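Local coordinates for putative exported protein (Bacteroides fragilis NCTC 9343, PDB 3IEE) that is of unknown function but is probably exported as a lipoprotein and folds into an elongated bundle of long alpha helices, at residues Y108-T113 and D131-L136; S180-I185 and A205-Q210; L79-C84 and N92-Y97; L168-M173 and K215-V220. All blocks are in the same frame, centred on the assembly; numbering follows the deposited sequence.

Contact 1: Y108-T113 and D131-L136; sequences YANFDT and DVNYQL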
loop_
_atom_site.group_PDB
_atom_site.type_symbol
_atom_site.label_atom_id
_atom_site.label_comp_id
_atom_site.label_asym_id
_atom_site.label_seq_id
_atom_site.Cartn_x
_atom_site.Cartn_y
_atom_site.Cartn_z
ATOM N N TYR A 108 -16.753 8.883 -3.406
ATOM C CA TYR A 108 -17.429 8.771 -4.702
ATOM C C TYR A 108 -18.825 9.383 -4.780
ATOM O O TYR A 108 -19.128 9.958 -5.815
ATOM C CB TYR A 108 -17.442 7.328 -5.216
ATOM C CG TYR A 108 -16.073 6.907 -5.685
ATOM C CD1 TYR A 108 -15.568 7.344 -6.906
ATOM C CD2 TYR A 108 -15.264 6.128 -4.881
ATOM C CE1 TYR A 108 -14.280 6.976 -7.325
ATOM C CE2 TYR A 108 -13.987 5.769 -5.271
ATOM C CZ TYR A 108 -13.500 6.183 -6.496
ATOM O OH TYR A 108 -12.204 5.782 -6.830
ATOM N N ALA A 109 -19.634 9.303 -3.714
ATOM C CA ALA A 109 -20.875 10.119 -3.607
ATOM C C ALA A 109 -20.602 11.630 -3.763
ATOM O O ALA A 109 -21.324 12.350 -4.505
ATOM C CB ALA A 109 -21.586 9.845 -2.282
ATOM N N ASN A 110 -19.581 12.108 -3.058
ATOM C CA ASN A 110 -19.204 13.517 -3.068
ATOM C C ASN A 110 -18.779 14.012 -4.439
ATOM O O ASN A 110 -18.954 15.192 -4.741
ATOM C CB ASN A 110 -18.051 13.803 -2.093
ATOM C CG ASN A 110 -18.479 13.775 -0.653
ATOM O OD1 ASN A 110 -19.667 13.753 -0.332
ATOM N ND2 ASN A 110 -17.505 13.791 0.232
ATOM N N PHE A 111 -18.168 13.140 -5.232
ATOM C CA PHE A 111 -17.770 13.494 -6.606
ATOM C C PHE A 111 -18.983 13.885 -7.439
ATOM O O PHE A 111 -18.968 14.903 -8.119
ATOM C CB PHE A 111 -17.007 12.308 -7.245
ATOM C CG PHE A 111 -16.617 12.534 -8.677
ATOM C CD1 PHE A 111 -15.673 13.469 -9.000
ATOM C CD2 PHE A 111 -17.188 11.791 -9.694
ATOM C CE1 PHE A 111 -15.309 13.692 -10.310
ATOM C CE2 PHE A 111 -16.811 11.988 -11.024
ATOM C CZ PHE A 111 -15.858 12.939 -11.320
ATOM N N ASP A 112 -20.050 13.086 -7.365
ATOM C CA ASP A 112 -21.278 13.395 -8.081
ATOM C C ASP A 112 -21.888 14.726 -7.606
ATOM O O ASP A 112 -22.253 15.587 -8.396
ATOM C CB ASP A 112 -22.294 12.261 -7.877
ATOM C CG ASP A 112 -21.848 10.922 -8.498
ATOM O OD1 ASP A 112 -20.912 10.880 -9.315
ATOM O OD2 ASP A 112 -22.455 9.889 -8.150
ATOM N N THR A 113 -21.978 14.901 -6.301
ATOM C CA THR A 113 -22.530 16.132 -5.736
ATOM C C THR A 113 -21.717 17.366 -6.132
ATOM O O THR A 113 -22.271 18.446 -6.390
ATOM C CB THR A 113 -22.619 16.023 -4.203
ATOM O OG1 THR A 113 -23.233 14.770 -3.879
ATOM C CG2 THR A 113 -23.475 17.207 -3.624
ATOM N N ASP A 131 -12.408 20.028 -0.866
ATOM C CA ASP A 131 -11.550 19.946 0.321
ATOM C C ASP A 131 -11.899 18.720 1.178
ATOM O O ASP A 131 -11.013 18.055 1.693
ATOM C CB ASP A 131 -11.600 21.236 1.143
ATOM C CG ASP A 131 -10.876 22.406 0.474
ATOM O OD1 ASP A 131 -9.980 22.196 -0.369
ATOM O OD2 ASP A 131 -11.212 23.570 0.819
ATOM N N VAL A 132 -13.172 18.415 1.308
ATOM C CA VAL A 132 -13.584 17.202 2.000
ATOM C C VAL A 132 -13.027 15.959 1.322
ATOM O O VAL A 132 -12.598 15.007 1.981
ATOM C CB VAL A 132 -15.090 17.093 2.028
ATOM C CG1 VAL A 132 -15.548 15.735 2.390
ATOM C CG2 VAL A 132 -15.696 18.154 3.007
ATOM N N ASN A 133 -13.018 15.937 -0.003
ATOM C CA ASN A 133 -12.488 14.776 -0.710
ATOM C C ASN A 133 -10.986 14.629 -0.616
ATOM O O ASN A 133 -10.506 13.495 -0.586
ATOM C CB ASN A 133 -12.969 14.722 -2.177
ATOM C CG ASN A 133 -14.227 13.872 -2.360
ATOM O OD1 ASN A 133 -14.985 13.636 -1.421
ATOM N ND2 ASN A 133 -14.469 13.421 -3.587
ATOM N N TYR A 134 -10.229 15.731 -0.506
ATOM C CA TYR A 134 -8.805 15.599 -0.221
ATOM C C TYR A 134 -8.610 14.874 1.113
ATOM O O TYR A 134 -7.761 13.988 1.219
ATOM C CB TYR A 134 -8.067 16.928 -0.172
ATOM C CG TYR A 134 -7.875 17.638 -1.495
ATOM C CD1 TYR A 134 -7.251 17.009 -2.590
ATOM C CD2 TYR A 134 -8.257 18.974 -1.616
ATOM C CE1 TYR A 134 -7.071 17.686 -3.794
ATOM C CE2 TYR A 134 -8.082 19.671 -2.815
ATOM C CZ TYR A 134 -7.485 19.026 -3.889
ATOM O OH TYR A 134 -7.308 19.783 -5.038
ATOM N N GLN A 135 -9.395 15.247 2.120
ATOM C CA GLN A 135 -9.323 14.603 3.436
ATOM C C GLN A 135 -9.751 13.123 3.434
ATOM O O GLN A 135 -9.131 12.307 4.106
ATOM C CB GLN A 135 -10.156 15.382 4.468
ATOM C CG GLN A 135 -10.025 14.844 5.907
ATOM C CD GLN A 135 -8.583 14.890 6.407
ATOM O OE1 GLN A 135 -7.891 15.882 6.200
ATOM N NE2 GLN A 135 -8.121 13.808 7.033
ATOM N N LEU A 136 -10.816 12.792 2.709
ATOM C CA LEU A 136 -11.252 11.389 2.559
ATOM C C LEU A 136 -10.192 10.560 1.865
ATOM O O LEU A 136 -9.957 9.389 2.253
ATOM C CB LEU A 136 -12.595 11.293 1.790
ATOM C CG LEU A 136 -13.833 11.757 2.581
ATOM C CD1 LEU A 136 -15.037 11.874 1.721
ATOM C CD2 LEU A 136 -14.101 10.749 3.742
#

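Contact 2: S180-I185 and A205-Q210; sequences STMQSI and AELTKQ. With EDO (1,2-ethanediol), chain H.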
loop_
_atom_site.group_PDB
_atom_site.type_symbol
_atom_site.label_atom_id
_atom_site.label_comp_id
_atom_site.label_asym_id
_atom_site.label_seq_id
_atom_site.Cartn_x
_atom_site.Cartn_y
_atom_site.Cartn_z
ATOM N N SER A 180 7.266 -5.547 1.073
ATOM C CA SER A 180 6.145 -4.821 1.732
ATOM C C SER A 180 6.518 -3.366 2.057
ATOM O O SER A 180 5.735 -2.444 1.856
ATOM C CB SER A 180 5.693 -5.527 3.016
ATOM O OG SER A 180 5.134 -6.803 2.694
ATOM N N THR A 181 7.735 -3.152 2.540
ATOM C CA THR A 181 8.172 -1.829 2.892
ATOM C C THR A 181 8.261 -0.966 1.641
ATOM O O THR A 181 7.853 0.222 1.673
ATOM C CB THR A 181 9.529 -1.821 3.674
ATOM O OG1 THR A 181 9.510 -2.788 4.748
ATOM C CG2 THR A 181 9.793 -0.445 4.293
HETATM N N MSE A 182 8.831 -1.492 0.544
HETATM C CA MSE A 182 8.877 -0.741 -0.728
HETATM C C MSE A 182 7.475 -0.357 -1.213
HETATM O O MSE A 182 7.252 0.785 -1.643
HETATM C CB MSE A 182 9.648 -1.492 -1.800
HETATM C CG MSE A 182 11.167 -1.525 -1.486
HETATM SE SE MSE A 182 12.177 -2.269 -2.988
HETATM C CE MSE A 182 11.772 -4.160 -2.697
ATOM N N GLN A 183 6.534 -1.285 -1.111
ATOM C CA GLN A 183 5.157 -0.990 -1.548
ATOM C C GLN A 183 4.524 0.088 -0.671
ATOM O O GLN A 183 3.757 0.932 -1.148
ATOM C CB GLN A 183 4.319 -2.280 -1.576
ATOM C CG GLN A 183 2.957 -2.116 -2.195
ATOM C CD GLN A 183 3.036 -1.719 -3.658
ATOM O OE1 GLN A 183 3.519 -2.496 -4.473
ATOM N NE2 GLN A 183 2.588 -0.502 -3.997
ATOM N N SER A 184 4.832 0.053 0.616
ATOM C CA SER A 184 4.325 1.072 1.542
ATOM C C SER A 184 4.859 2.464 1.154
ATOM O O SER A 184 4.164 3.503 1.212
ATOM C CB SER A 184 4.735 0.738 2.973
ATOM O OG SER A 184 4.064 1.616 3.816
ATOM N N ILE A 185 6.144 2.495 0.779
ATOM C CA ILE A 185 6.761 3.752 0.362
ATOM C C ILE A 185 6.116 4.260 -0.933
ATOM O O ILE A 185 5.788 5.472 -1.079
ATOM C CB ILE A 185 8.295 3.582 0.163
ATOM C CG1 ILE A 185 8.981 3.375 1.544
ATOM C CG2 ILE A 185 8.863 4.761 -0.696
ATOM C CD1 ILE A 185 10.417 2.818 1.524
ATOM N N ALA A 205 14.075 4.871 6.162
ATOM C CA ALA A 205 14.975 4.489 7.247
ATOM C C ALA A 205 14.671 3.067 7.726
ATOM O O ALA A 205 15.585 2.314 8.051
ATOM C CB ALA A 205 14.859 5.528 8.429
ATOM N N GLU A 206 13.400 2.660 7.741
ATOM C CA GLU A 206 13.045 1.259 8.079
ATOM C C GLU A 206 13.602 0.319 7.034
ATOM O O GLU A 206 14.173 -0.742 7.365
ATOM C CB GLU A 206 11.544 1.048 8.141
ATOM C CG GLU A 206 10.868 1.723 9.310
ATOM C CD GLU A 206 9.344 1.588 9.263
ATOM O OE1 GLU A 206 8.798 0.744 8.479
ATOM O OE2 GLU A 206 8.700 2.368 10.020
ATOM N N LEU A 207 13.400 0.686 5.773
ATOM C CA LEU A 207 13.907 -0.132 4.669
ATOM C C LEU A 207 15.423 -0.294 4.783
ATOM O O LEU A 207 15.981 -1.380 4.562
ATOM C CB LEU A 207 13.470 0.444 3.338
ATOM C CG LEU A 207 13.823 -0.416 2.101
ATOM C CD1 LEU A 207 13.354 -1.872 2.181
ATOM C CD2 LEU A 207 13.284 0.285 0.855
ATOM N N THR A 208 16.093 0.806 5.096
ATOM C CA THR A 208 17.551 0.767 5.275
ATOM C C THR A 208 17.982 -0.202 6.406
ATOM O O THR A 208 18.896 -0.985 6.222
ATOM C CB THR A 208 18.090 2.165 5.490
ATOM O OG1 THR A 208 17.822 2.977 4.328
ATOM C CG2 THR A 208 19.606 2.127 5.770
ATOM N N LYS A 209 17.297 -0.140 7.565
ATOM C CA LYS A 209 17.538 -1.086 8.639
ATOM C C LYS A 209 17.308 -2.523 8.190
ATOM O O LYS A 209 18.103 -3.415 8.535
ATOM C CB LYS A 209 16.648 -0.794 9.850
ATOM C CG LYS A 209 17.038 0.446 10.593
ATOM C CD LYS A 209 15.958 0.810 11.669
ATOM C CE LYS A 209 15.631 2.358 11.726
ATOM N NZ LYS A 209 14.128 2.735 11.575
ATOM N N GLN A 210 16.229 -2.768 7.422
ATOM C CA GLN A 210 15.975 -4.111 6.897
ATOM C C GLN A 210 17.126 -4.557 5.982
ATOM O O GLN A 210 17.596 -5.714 6.008
ATOM C CB GLN A 210 14.605 -4.146 6.169
ATOM C CG GLN A 210 13.458 -3.947 7.165
ATOM C CD GLN A 210 12.173 -3.512 6.571
ATOM O OE1 GLN A 210 11.980 -3.499 5.354
ATOM N NE2 GLN A 210 11.275 -3.085 7.458
HETATM C C1 EDO H . 1.830 -3.223 1.285
HETATM O O1 EDO H . 2.664 -2.382 2.115
HETATM C C2 EDO H . 2.455 -4.595 1.009
HETATM O O2 EDO H . 2.422 -5.441 2.191
#

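Contact 3: L79-C84 and N92-Y97; sequences LNPGNC and NLKQNY. With EDO (1,2-ethanediol), chain G.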
loop_
_atom_site.group_PDB
_atom_site.type_symbol
_atom_site.label_atom_id
_atom_site.label_comp_id
_atom_site.label_asym_id
_atom_site.label_seq_id
_atom_site.Cartn_x
_atom_site.Cartn_y
_atom_site.Cartn_z
ATOM N N LEU A 79 -13.886 -8.508 5.978
ATOM C CA LEU A 79 -14.690 -8.035 7.112
ATOM C C LEU A 79 -14.884 -9.136 8.149
ATOM O O LEU A 79 -15.491 -8.879 9.181
ATOM C CB LEU A 79 -16.056 -7.510 6.683
ATOM C CG LEU A 79 -16.027 -6.175 5.883
ATOM C CD1 LEU A 79 -17.403 -5.885 5.191
ATOM C CD2 LEU A 79 -15.606 -5.045 6.854
ATOM N N ASN A 80 -14.418 -10.351 7.857
ATOM C CA ASN A 80 -14.598 -11.467 8.780
ATOM C C ASN A 80 -13.286 -12.177 9.098
ATOM O O ASN A 80 -13.159 -13.361 8.844
ATOM C CB ASN A 80 -15.666 -12.425 8.251
ATOM C CG ASN A 80 -17.010 -11.763 8.177
ATOM O OD1 ASN A 80 -17.629 -11.515 9.218
ATOM N ND2 ASN A 80 -17.459 -11.412 6.950
ATOM N N PRO A 81 -12.312 -11.450 9.662
ATOM C CA PRO A 81 -11.051 -12.116 9.969
ATOM C C PRO A 81 -11.325 -13.268 10.941
ATOM O O PRO A 81 -12.184 -13.147 11.833
ATOM C CB PRO A 81 -10.198 -11.014 10.634
ATOM C CG PRO A 81 -11.197 -10.052 11.186
ATOM C CD PRO A 81 -12.318 -10.062 10.149
ATOM N N GLY A 82 -10.625 -14.364 10.743
ATOM C CA GLY A 82 -10.816 -15.582 11.512
ATOM C C GLY A 82 -10.117 -15.559 12.857
ATOM O O GLY A 82 -9.406 -14.617 13.190
ATOM N N ASN A 83 -10.289 -16.648 13.604
ATOM C CA ASN A 83 -9.780 -16.779 14.958
ATOM C C ASN A 83 -8.271 -17.068 15.044
ATOM O O ASN A 83 -7.693 -17.247 16.138
ATOM C CB ASN A 83 -10.618 -17.791 15.777
ATOM C CG ASN A 83 -10.469 -19.241 15.301
ATOM O OD1 ASN A 83 -9.678 -19.524 14.356
ATOM N ND2 ASN A 83 -11.149 -20.161 15.987
ATOM N N CYS A 84 -7.642 -17.120 13.878
ATOM C CA CYS A 84 -6.192 -17.106 13.756
ATOM C C CYS A 84 -5.618 -15.769 14.228
ATOM O O CYS A 84 -4.416 -15.686 14.515
ATOM C CB CYS A 84 -5.757 -17.421 12.313
ATOM S SG CYS A 84 -6.344 -16.310 11.101
ATOM N N ASN A 92 -10.030 -4.569 15.446
ATOM C CA ASN A 92 -9.326 -3.510 14.743
ATOM C C ASN A 92 -9.282 -3.647 13.240
ATOM O O ASN A 92 -9.387 -2.653 12.536
ATOM C CB ASN A 92 -7.971 -3.339 15.311
ATOM C CG ASN A 92 -8.031 -2.941 16.747
ATOM O OD1 ASN A 92 -9.082 -2.448 17.218
ATOM N ND2 ASN A 92 -6.947 -3.170 17.472
ATOM N N LEU A 93 -9.113 -4.871 12.725
ATOM C CA LEU A 93 -9.216 -5.104 11.258
ATOM C C LEU A 93 -10.592 -4.756 10.701
ATOM O O LEU A 93 -10.704 -4.002 9.735
ATOM C CB LEU A 93 -8.850 -6.573 10.936
ATOM C CG LEU A 93 -7.382 -6.924 11.129
ATOM C CD1 LEU A 93 -7.280 -8.473 11.053
ATOM C CD2 LEU A 93 -6.502 -6.229 10.081
ATOM N N LYS A 94 -11.669 -5.266 11.334
ATOM C CA LYS A 94 -13.017 -4.942 10.963
ATOM C C LYS A 94 -13.278 -3.416 10.975
ATOM O O LYS A 94 -13.877 -2.893 10.048
ATOM C CB LYS A 94 -14.045 -5.671 11.856
ATOM C CG LYS A 94 -14.054 -7.168 11.593
ATOM C CD LYS A 94 -15.165 -7.903 12.391
ATOM C CE LYS A 94 -14.827 -7.956 13.873
ATOM N NZ LYS A 94 -15.942 -8.587 14.719
ATOM N N GLN A 95 -12.784 -2.734 12.011
ATOM C CA GLN A 95 -12.973 -1.289 12.161
ATOM C C GLN A 95 -12.315 -0.507 11.030
ATOM O O GLN A 95 -12.907 0.407 10.470
ATOM C CB GLN A 95 -12.344 -0.921 13.479
ATOM C CG GLN A 95 -12.500 0.439 14.018
ATOM C CD GLN A 95 -11.777 0.474 15.367
ATOM O OE1 GLN A 95 -12.232 -0.149 16.342
ATOM N NE2 GLN A 95 -10.599 1.114 15.398
ATOM N N ASN A 96 -11.069 -0.879 10.700
ATOM C CA ASN A 96 -10.337 -0.195 9.640
ATOM C C ASN A 96 -10.985 -0.477 8.266
ATOM O O ASN A 96 -11.141 0.445 7.443
ATOM C CB ASN A 96 -8.843 -0.572 9.683
ATOM C CG ASN A 96 -8.036 0.253 10.693
ATOM O OD1 ASN A 96 -7.693 1.431 10.460
ATOM N ND2 ASN A 96 -7.755 -0.342 11.822
ATOM N N TYR A 97 -11.347 -1.718 7.984
ATOM C CA TYR A 97 -12.036 -2.021 6.711
ATOM C C TYR A 97 -13.367 -1.291 6.619
ATOM O O TYR A 97 -13.718 -0.735 5.563
ATOM C CB TYR A 97 -12.212 -3.520 6.551
ATOM C CG TYR A 97 -11.053 -4.187 5.868
ATOM C CD1 TYR A 97 -10.742 -3.885 4.537
ATOM C CD2 TYR A 97 -10.213 -5.072 6.565
ATOM C CE1 TYR A 97 -9.688 -4.459 3.875
ATOM C CE2 TYR A 97 -9.153 -5.668 5.908
ATOM C CZ TYR A 97 -8.875 -5.360 4.563
ATOM O OH TYR A 97 -7.827 -5.973 3.919
HETATM C C1 EDO G . -14.188 -10.900 15.502
HETATM O O1 EDO G . -15.363 -11.110 14.735
HETATM C C2 EDO G . -14.420 -10.943 16.995
HETATM O O2 EDO G . -13.492 -10.047 17.644
#

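Contact 4: L168-M173 and K215-V220; sequences LKAQIM and KKLPVV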
loop_
_atom_site.group_PDB
_atom_site.type_symbol
_atom_site.label_atom_id
_atom_site.label_comp_id
_atom_site.label_asym_id
_atom_site.label_seq_id
_atom_site.Cartn_x
_atom_site.Cartn_y
_atom_site.Cartn_z
ATOM N N LEU A 168 16.647 -21.506 3.665
ATOM C CA LEU A 168 16.645 -20.089 3.255
ATOM C C LEU A 168 15.538 -19.245 3.889
ATOM O O LEU A 168 15.225 -18.155 3.386
ATOM C CB LEU A 168 16.554 -19.983 1.750
ATOM C CG LEU A 168 17.619 -20.716 0.950
ATOM C CD1 LEU A 168 17.298 -20.599 -0.495
ATOM C CD2 LEU A 168 19.016 -20.170 1.259
ATOM N N LYS A 169 15.004 -19.695 5.022
ATOM C CA LYS A 169 13.953 -18.954 5.728
ATOM C C LYS A 169 14.312 -17.485 5.931
ATOM O O LYS A 169 13.516 -16.623 5.618
ATOM C CB LYS A 169 13.679 -19.644 7.064
ATOM C CG LYS A 169 12.811 -18.866 8.053
ATOM C CD LYS A 169 12.497 -19.715 9.268
ATOM C CE LYS A 169 13.579 -19.713 10.299
ATOM N NZ LYS A 169 13.661 -21.104 10.904
ATOM N N ALA A 170 15.493 -17.191 6.488
ATOM C CA ALA A 170 15.856 -15.775 6.733
ATOM C C ALA A 170 15.836 -14.929 5.459
ATOM O O ALA A 170 15.316 -13.775 5.434
ATOM C CB ALA A 170 17.237 -15.633 7.439
ATOM N N GLN A 171 16.398 -15.481 4.390
ATOM C CA GLN A 171 16.473 -14.775 3.110
ATOM C C GLN A 171 15.053 -14.556 2.547
ATOM O O GLN A 171 14.659 -13.445 2.156
ATOM C CB GLN A 171 17.370 -15.533 2.114
ATOM C CG GLN A 171 18.864 -15.592 2.515
ATOM C CD GLN A 171 19.205 -16.529 3.639
ATOM O OE1 GLN A 171 18.389 -17.366 4.035
ATOM N NE2 GLN A 171 20.463 -16.458 4.138
ATOM N N ILE A 172 14.256 -15.620 2.540
ATOM C CA ILE A 172 12.859 -15.541 2.063
ATOM C C ILE A 172 12.064 -14.460 2.840
ATOM O O ILE A 172 11.372 -13.602 2.254
ATOM C CB ILE A 172 12.163 -16.939 2.143
ATOM C CG1 ILE A 172 12.845 -17.950 1.217
ATOM C CG2 ILE A 172 10.661 -16.814 1.768
ATOM C CD1 ILE A 172 12.500 -19.436 1.541
HETATM N N MSE A 173 12.178 -14.484 4.166
HETATM C CA MSE A 173 11.500 -13.531 5.014
HETATM C C MSE A 173 11.949 -12.086 4.779
HETATM O O MSE A 173 11.092 -11.162 4.706
HETATM C CB MSE A 173 11.592 -13.973 6.480
HETATM C CG MSE A 173 10.768 -15.260 6.738
HETATM SE SE MSE A 173 10.861 -15.803 8.609
HETATM C CE MSE A 173 9.838 -14.334 9.366
ATOM N N LYS A 215 22.034 -7.768 4.843
ATOM C CA LYS A 215 23.467 -7.826 4.477
ATOM C C LYS A 215 24.318 -8.600 5.502
ATOM O O LYS A 215 25.426 -9.073 5.182
ATOM C CB LYS A 215 24.007 -6.413 4.287
ATOM C CG LYS A 215 23.564 -5.697 3.004
ATOM C CD LYS A 215 24.055 -4.266 2.972
ATOM C CE LYS A 215 23.737 -3.588 1.682
ATOM N NZ LYS A 215 24.033 -2.101 1.748
ATOM N N LYS A 216 23.802 -8.772 6.727
ATOM C CA LYS A 216 24.475 -9.570 7.711
ATOM C C LYS A 216 24.241 -11.058 7.549
ATOM O O LYS A 216 24.920 -11.839 8.206
ATOM C CB LYS A 216 24.062 -9.146 9.138
ATOM C CG LYS A 216 24.312 -7.693 9.395
ATOM C CD LYS A 216 23.821 -7.284 10.775
ATOM C CE LYS A 216 23.907 -5.762 10.882
ATOM N NZ LYS A 216 23.496 -5.326 12.197
ATOM N N LEU A 217 23.276 -11.474 6.714
ATOM C CA LEU A 217 22.923 -12.875 6.687
ATOM C C LEU A 217 24.090 -13.701 6.049
ATOM O O LEU A 217 24.758 -13.210 5.113
ATOM C CB LEU A 217 21.594 -13.088 5.959
ATOM C CG LEU A 217 20.322 -12.473 6.591
ATOM C CD1 LEU A 217 19.150 -12.680 5.654
ATOM C CD2 LEU A 217 20.137 -13.069 8.002
ATOM N N PRO A 218 24.285 -14.965 6.462
ATOM C CA PRO A 218 25.341 -15.732 5.869
ATOM C C PRO A 218 24.998 -16.257 4.463
ATOM O O PRO A 218 23.845 -16.304 4.091
ATOM C CB PRO A 218 25.516 -16.909 6.826
ATOM C CG PRO A 218 24.159 -17.113 7.326
ATOM C CD PRO A 218 23.575 -15.760 7.485
ATOM N N VAL A 219 26.039 -16.643 3.725
ATOM C CA VAL A 219 25.887 -17.509 2.545
ATOM C C VAL A 219 25.380 -18.874 2.997
ATOM O O VAL A 219 25.935 -19.470 3.935
ATOM C CB VAL A 219 27.215 -17.633 1.799
ATOM C CG1 VAL A 219 27.184 -18.721 0.711
ATOM C CG2 VAL A 219 27.561 -16.260 1.238
ATOM N N VAL A 220 24.337 -19.357 2.310
ATOM C CA VAL A 220 23.805 -20.693 2.550
ATOM C C VAL A 220 24.345 -21.595 1.419
ATOM O O VAL A 220 24.056 -21.390 0.236
ATOM C CB VAL A 220 22.298 -20.712 2.619
ATOM C CG1 VAL A 220 21.828 -22.134 2.938
ATOM C CG2 VAL A 220 21.824 -19.740 3.708
HETATM O O HOH W 1 22.378 -14.485 2.583
#

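Contact 1: Y108-T113 and D131-L136
Asn-110 and Asn-133 meet amide to amide where their helices lie closest in this contact. Asn-110 ND2 donates to Asn-133 OD1 over 3.0 Å in a fairly straight bond, with the acceptor almost in the plane of the Asn-110 amide; the two amide planes are turned 33° from each other. The packing is tightest here, since Asn-133 OD1 also sits 3.1 Å from Asn-110 CB and so nestles against the root of the side chain as well as its end. Asn-110 CG lies beside its own backbone N (chi1 -74°), which carries ND2 across to the partner helix. The two segments belong to helices 87-119 and 123-162, consecutive in the chain and joined as an antiparallel helical hairpin, with local axes 10.1 Å apart at 163°. Leu-136 CD1 comes in off the nitrogen end, to one side of the amide plane, 3.5 Å from Asn-110 ND2, while Leu-136 itself rests on Ala-103 and Phe-107. Asn-133 ND2 is hydrogen-bonded to Phe-107 O, so this buried amide is tied at both ends to helix 87-119. On the other side of the Asn-110 amide plane Val-132 CG1 comes equally near, 3.5 Å from Asn-110 ND2, but that valine is exposed to solvent, whereas Leu-136 is buried. Phe-111 comes near mainly with its backbone; its ring leads away to Val-49, Tyr-52 and Met-53 of helix 43-56.

Contact 2: S180-I185 and A205-Q210
Thr-181 and Leu-207, whose CA atoms are 6.2 Å apart, mark the point where helices 169-189 and 197-215 pass antiparallel, with local axes 9.9 Å apart at 164°. The threonine is split between two tasks. Its OG1, set beside the backbone N (chi1 -48°), donates to Gln-210 OE1 over a short 2.6 Å, arriving on a lone pair in the carbonyl plane at a C=O...O angle of 112°. Lys-177 O is also within hydrogen-bonding range of this hydroxyl, so the two carbonyl oxygens probably compete for its one proton. The methyl CG2, anti to the backbone N, slides past Leu-207, 3.9 Å from Leu-207 CB. Beyond it, Leu-207 CD2 touches two side chains of the facing helix, CG of selenomethionine Met-182 at 3.6 Å and Ile-185 CD1 at 3.9 Å. Ser-180, on another flank of its helix, binds an ethanediol probably left from crystallisation, which Tyr-30 also holds. Phe-240 of helix 224-247 packs on both Met-182 and Leu-207, and Phe-265 of helix 255-268 also touches Met-182, placing this buried seam in the core of the C-terminal helices.

Contact 3: L79-C84 and N92-Y97
Lys-94 meets Leu-79 and Pro-81 of the loop 79-84 with its aliphatic part, its chain crossing that of the proline at about a right angle. From CB the chain runs to CG, which rests 3.3 Å from Leu-79 O and 3.7 Å from Pro-81 CD. CD stays against the same oxygen, 3.4 Å beyond Leu-79 O. A bend about the CG-CD bond (chi3 -72°) turns CE toward a bound ethanediol, probably from the crystallisation liquor; Lys-94 CE lies 3.3 Å from its O1, and NZ donates to that O1 at 2.6 Å. The charged tip is thus on the exposed side, while CG and CD rest on the Leu-79 carbonyl oxygen. The segment is the connection between the short helix 75-78 and helix 87-119, and it doubles back so that Leu-79 and Pro-81 lie against the early turns of the helix it leads into. Pro-81 O accepts a hydrogen bond from Arg-90 NE, tying that connection to the helix start. Deeper in, Pro-81 CB meets Leu-93 CD1 at 3.9 Å. Leu-79 CD2 packs against Tyr-97 CB at 3.7 Å. The tyrosine ring leads away toward helix 17-40, where Tyr-29 touches both it and Pro-81 and where Tyr-97 OH bonds to Ser-33 OG.

Contact 4: L168-M173 and K215-V220
The side-chain amide of Gln-171 is flanked at its nitrogen end by Val-220 and Leu-217, which approach from opposite sides of its plane: Val-220 CG2 is 3.6 Å from Gln-171 NE2, and Leu-217 CB is 4.0 Å from the same nitrogen. Close to the amide plane, to one side of NE2, a water accepts from Gln-171 NE2 at 3.2 Å and donates to Pro-218 O at 2.8 Å. A bend in the glutamine chain at chi2 (74°) lifts the amide off the helix and across to the loop, and Tyr-230 of helix 224-247 packs against both Gln-171 and Leu-217. Apolar contacts frame this polar centre. Leu-168 CD2 crosses obliquely onto Val-220 CB at 3.6 Å, and Ala-170 CB meets the branched end of Leu-217, with CD2 at 3.9 Å. Leu-168 holds the N-cap position of helix 169-189, so the start of that helix is joined here to the connection between helices 197-215 and 224-247. No clear direct hydrogen bond joins the two segments, so the contact probably relies mainly on apolar packing, while the water links the glutamine amide to a loop carbonyl and gives each of them a hydrogen-bond partner.

The four contacts fall into two groups, one in each of the protein's two family domains. Contacts 1 and 3 share helix 87-119, with centres 26 Å apart, and lie in the DUF6845 region; contacts 2 and 4 share helix 169-189 in the DUF3829-like region, with centres 17 Å and nearest atoms about 5 Å apart. Contact 2 is nested within the chain segment that contact 4 closes, whereas contacts 3 and 1 follow each other in series. Contacts 1 and 4 lie on opposite sides of the chain's centre, their own centres 46 Å apart, reflecting the elongated shape. No active site is known, and the ethanediols at contacts 2 and 3 probably came from crystallisation.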